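Iron binding protein FbpA (Mannheimia haemolytica, PDB 1Q35) binds ferric iron in the periplasm, probably as the solute-binding component of a bacterial iron-uptake system. Local coordinates at residues 154-159 with 305-310. Sequence-based numbering, arbitrary orientation.
Sequences YGIEKT and LKLVDE
Leu-307 reaches across from helix 301-311 and sets its CD1 methyl between Ile-156 and Thr-159, three residues apart on helix 141-168. CD1 of Leu-307 lies 3.7 Å from the main-chain O of Ile-156, a van der Waals contact with a methyl group, and 4.1 Å from Ile-156 CB. On the Thr-159 side it touches the hydrocarbon part of the side chain, with CB and CG2 each 4.0 Å from CD1 of Leu-307, and the two side chains cross nearly at right angles. The second methyl of Leu-307, CD2, comes within 4.1 Å of Ile-156 O.

This is helix-to-helix packing through a single leucine, joining the C-terminal helix of the solute-binding fold to the long helix 141-168, away from the iron-binding tyrosines, of which Tyr-142 lies near the start of the same helix. Leu-163, one turn beyond Thr-159, also touches Leu-307, while Ile-151 lies against both Ile-156 and Thr-159.

With OG1 beside its own backbone N (chi1 -60°), Thr-159 donates a hydrogen bond from OG1 to Gly-155 O (2.8 Å) and leaves CG2 for the leucine. The same oxygen accepts the hydrogen bond from Thr-159 N (3.1 Å), and the two donors arrive from opposite faces of the carbonyl plane. Gly-155 sits at a kink, where the N atoms of Ile-156 and Glu-157 lack bonds to the preceding turn; at its phi of 82° and psi of 172° a CB would press against Tyr-154 O. One turn after Leu-307, Glu-310 forms a salt bridge through OE2 to NZ of Lys-160, a second link between the helices.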
ATOM      1  N   TYR A 154       9.781   3.358  17.953  1.00  7.27           N
ATOM      2  CA  TYR A 154      10.592   4.454  18.495  1.00  7.39           C
ATOM      3  C   TYR A 154       9.869   5.431  19.406  1.00  7.49           C
ATOM      4  O   TYR A 154      10.527   6.230  20.070  1.00  7.88           O
ATOM      5  CB  TYR A 154      11.190   5.274  17.353  1.00  7.75           C
ATOM      6  CG  TYR A 154      11.997   4.474  16.362  1.00  7.99           C
ATOM      7  CD1 TYR A 154      11.648   4.459  15.020  1.00  8.49           C
ATOM      8  CD2 TYR A 154      13.100   3.729  16.760  1.00  9.50           C
ATOM      9  CE1 TYR A 154      12.373   3.725  14.099  1.00  9.42           C
ATOM     10  CE2 TYR A 154      13.841   2.994  15.843  1.00 10.24           C
ATOM     11  CZ  TYR A 154      13.472   3.001  14.519  1.00  9.72           C
ATOM     12  OH  TYR A 154      14.192   2.289  13.596  1.00 10.91           O
ATOM     13  N   GLY A 155       8.543   5.398  19.416  1.00  7.24           N
ATOM     14  CA  GLY A 155       7.755   6.372  20.148  1.00  7.10           C
ATOM     15  C   GLY A 155       7.556   7.676  19.388  1.00  7.45           C
ATOM     16  O   GLY A 155       8.172   7.914  18.337  1.00  7.43           O
ATOM     17  N   ILE A 156       6.703   8.540  19.927  1.00  7.59           N
ATOM     18  CA  ILE A 156       6.302   9.742  19.194  1.00  7.73           C
ATOM     19  C   ILE A 156       7.336  10.860  19.205  1.00  7.63           C
ATOM     20  O   ILE A 156       7.338  11.678  18.290  1.00  8.16           O
ATOM     21  CB  ILE A 156       4.909  10.277  19.625  1.00  8.10           C
ATOM     22  CG1 ILE A 156       4.914  10.839  21.053  1.00  8.44           C
ATOM     23  CG2 ILE A 156       3.862   9.192  19.441  1.00  8.33           C
ATOM     24  CD1 ILE A 156       3.636  11.578  21.384  1.00  8.30           C
ATOM     25  N   GLU A 157       8.192  10.936  20.215  1.00  7.74           N
ATOM     26  CA  GLU A 157       9.206  11.995  20.237  1.00  8.13           C
ATOM     27  C   GLU A 157      10.237  11.785  19.124  1.00  8.33           C
ATOM     28  O   GLU A 157      10.528  12.699  18.348  1.00  8.76           O
ATOM     29  CB  GLU A 157       9.898  12.080  21.599  1.00  8.24           C
ATOM     30  CG  GLU A 157       9.016  12.662  22.687  1.00  8.82           C
ATOM     31  CD  GLU A 157       9.711  12.754  24.038  1.00  9.14           C
ATOM     32  OE1 GLU A 157      10.832  12.218  24.196  1.00  8.74           O
ATOM     33  OE2 GLU A 157       9.115  13.366  24.955  1.00  9.90           O
ATOM     34  N   LYS A 158      10.786  10.576  19.047  1.00  8.67           N
ATOM     35  CA  LYS A 158      11.768  10.238  18.021  1.00  9.16           C
ATOM     36  C   LYS A 158      11.139  10.249  16.633  1.00  8.37           C
ATOM     37  O   LYS A 158      11.778  10.672  15.673  1.00  8.20           O
ATOM     38  CB  LYS A 158      12.390   8.864  18.311  1.00  9.90           C
ATOM     39  CG  LYS A 158      13.532   8.438  17.387  1.00 14.71           C
ATOM     40  CD  LYS A 158      14.155   7.098  17.800  1.00 17.88           C
ATOM     41  CE  LYS A 158      15.195   7.222  18.902  1.00 20.01           C
ATOM     42  NZ  LYS A 158      15.296   5.968  19.715  1.00 21.73           N
ATOM     43  N   THR A 159       9.901   9.786  16.505  1.00  7.78           N
ATOM     44  CA  THR A 159       9.245   9.808  15.201  1.00  7.71           C
ATOM     45  C   THR A 159       8.994  11.254  14.748  1.00  7.96           C
ATOM     46  O   THR A 159       9.178  11.577  13.579  1.00  7.77           O
ATOM     47  CB  THR A 159       7.953   8.980  15.200  1.00  7.68           C
ATOM     48  OG1 THR A 159       8.266   7.617  15.519  1.00  7.92           O
ATOM     49  CG2 THR A 159       7.351   8.929  13.805  1.00  8.10           C
ATOM     50  N   LEU A 305      -0.718  10.534  12.275  1.00  9.14           N
ATOM     51  CA  LEU A 305      -1.366  11.635  11.570  1.00 10.15           C
ATOM     52  C   LEU A 305      -1.257  12.923  12.382  1.00 10.17           C
ATOM     53  O   LEU A 305      -1.045  13.998  11.825  1.00 10.77           O
ATOM     54  CB  LEU A 305      -2.827  11.296  11.276  1.00 10.91           C
ATOM     55  CG  LEU A 305      -3.572  12.284  10.376  1.00 12.54           C
ATOM     56  CD1 LEU A 305      -2.950  12.331   8.988  1.00 13.87           C
ATOM     57  CD2 LEU A 305      -5.037  11.916  10.293  1.00 13.72           C
ATOM     58  N   LYS A 306      -1.370  12.804  13.701  1.00 10.16           N
ATOM     59  CA  LYS A 306      -1.216  13.942  14.598  1.00 10.87           C
ATOM     60  C   LYS A 306       0.180  14.548  14.477  1.00 10.18           C
ATOM     61  O   LYS A 306       0.328  15.770  14.437  1.00 10.61           O
ATOM     62  CB  LYS A 306      -1.496  13.502  16.034  1.00 11.54           C
ATOM     63  CG  LYS A 306      -1.517  14.600  17.070  1.00 14.16           C
ATOM     64  CD  LYS A 306      -1.960  14.036  18.420  1.00 16.81           C
ATOM     65  CE  LYS A 306      -2.043  15.100  19.497  1.00 18.86           C
ATOM     66  NZ  LYS A 306      -3.177  16.045  19.297  1.00 20.87           N
ATOM     67  N   LEU A 307       1.211  13.709  14.403  1.00  9.33           N
ATOM     68  CA  LEU A 307       2.571  14.219  14.254  1.00  9.30           C
ATOM     69  C   LEU A 307       2.760  14.942  12.929  1.00  9.20           C
ATOM     70  O   LEU A 307       3.409  15.985  12.881  1.00  9.57           O
ATOM     71  CB  LEU A 307       3.607  13.103  14.349  1.00  9.26           C
ATOM     72  CG  LEU A 307       3.691  12.392  15.696  1.00  9.23           C
ATOM     73  CD1 LEU A 307       4.807  11.367  15.676  1.00  9.47           C
ATOM     74  CD2 LEU A 307       3.891  13.366  16.848  1.00 10.21           C
ATOM     75  N   VAL A 308       2.203  14.386  11.859  1.00  9.47           N
ATOM     76  CA  VAL A 308       2.305  15.006  10.535  1.00  9.90           C
ATOM     77  C   VAL A 308       1.683  16.406  10.567  1.00 10.37           C
ATOM     78  O   VAL A 308       2.230  17.357  10.007  1.00 11.06           O
ATOM     79  CB  VAL A 308       1.646  14.117   9.453  1.00  9.75           C
ATOM     80  CG1 VAL A 308       1.526  14.858   8.129  1.00 10.26           C
ATOM     81  CG2 VAL A 308       2.449  12.839   9.260  1.00  9.87           C
ATOM     82  N   ASP A 309       0.547  16.524  11.245  1.00 11.02           N
ATOM     83  CA  ASP A 309      -0.114  17.813  11.422  1.00 11.91           C
ATOM     84  C   ASP A 309       0.727  18.772  12.260  1.00 11.73           C
ATOM     85  O   ASP A 309       0.864  19.942  11.903  1.00 12.23           O
ATOM     86  CB  ASP A 309      -1.492  17.627  12.059  1.00 12.95           C
ATOM     87  CG  ASP A 309      -2.220  18.938  12.246  1.00 16.33           C
ATOM     88  OD1 ASP A 309      -2.468  19.625  11.235  1.00 19.61           O
ATOM     89  OD2 ASP A 309      -2.558  19.372  13.366  1.00 20.32           O
ATOM     90  N   GLU A 310       1.307  18.292  13.360  1.00 11.56           N
ATOM     91  CA  GLU A 310       2.102  19.146  14.240  1.00 11.93           C
ATOM     92  C   GLU A 310       3.306  19.738  13.520  1.00 12.13           C
ATOM     93  O   GLU A 310       3.620  20.915  13.695  1.00 12.57           O
ATOM     94  CB  GLU A 310       2.571  18.374  15.476  1.00 11.90           C
ATOM     95  CG  GLU A 310       1.468  18.081  16.475  1.00 12.18           C
ATOM     96  CD  GLU A 310       1.915  17.179  17.605  1.00 12.49           C
ATOM     97  OE1 GLU A 310       1.029  16.670  18.317  1.00 13.97           O
ATOM     98  OE2 GLU A 310       3.137  16.988  17.786  1.00 12.62           O
TER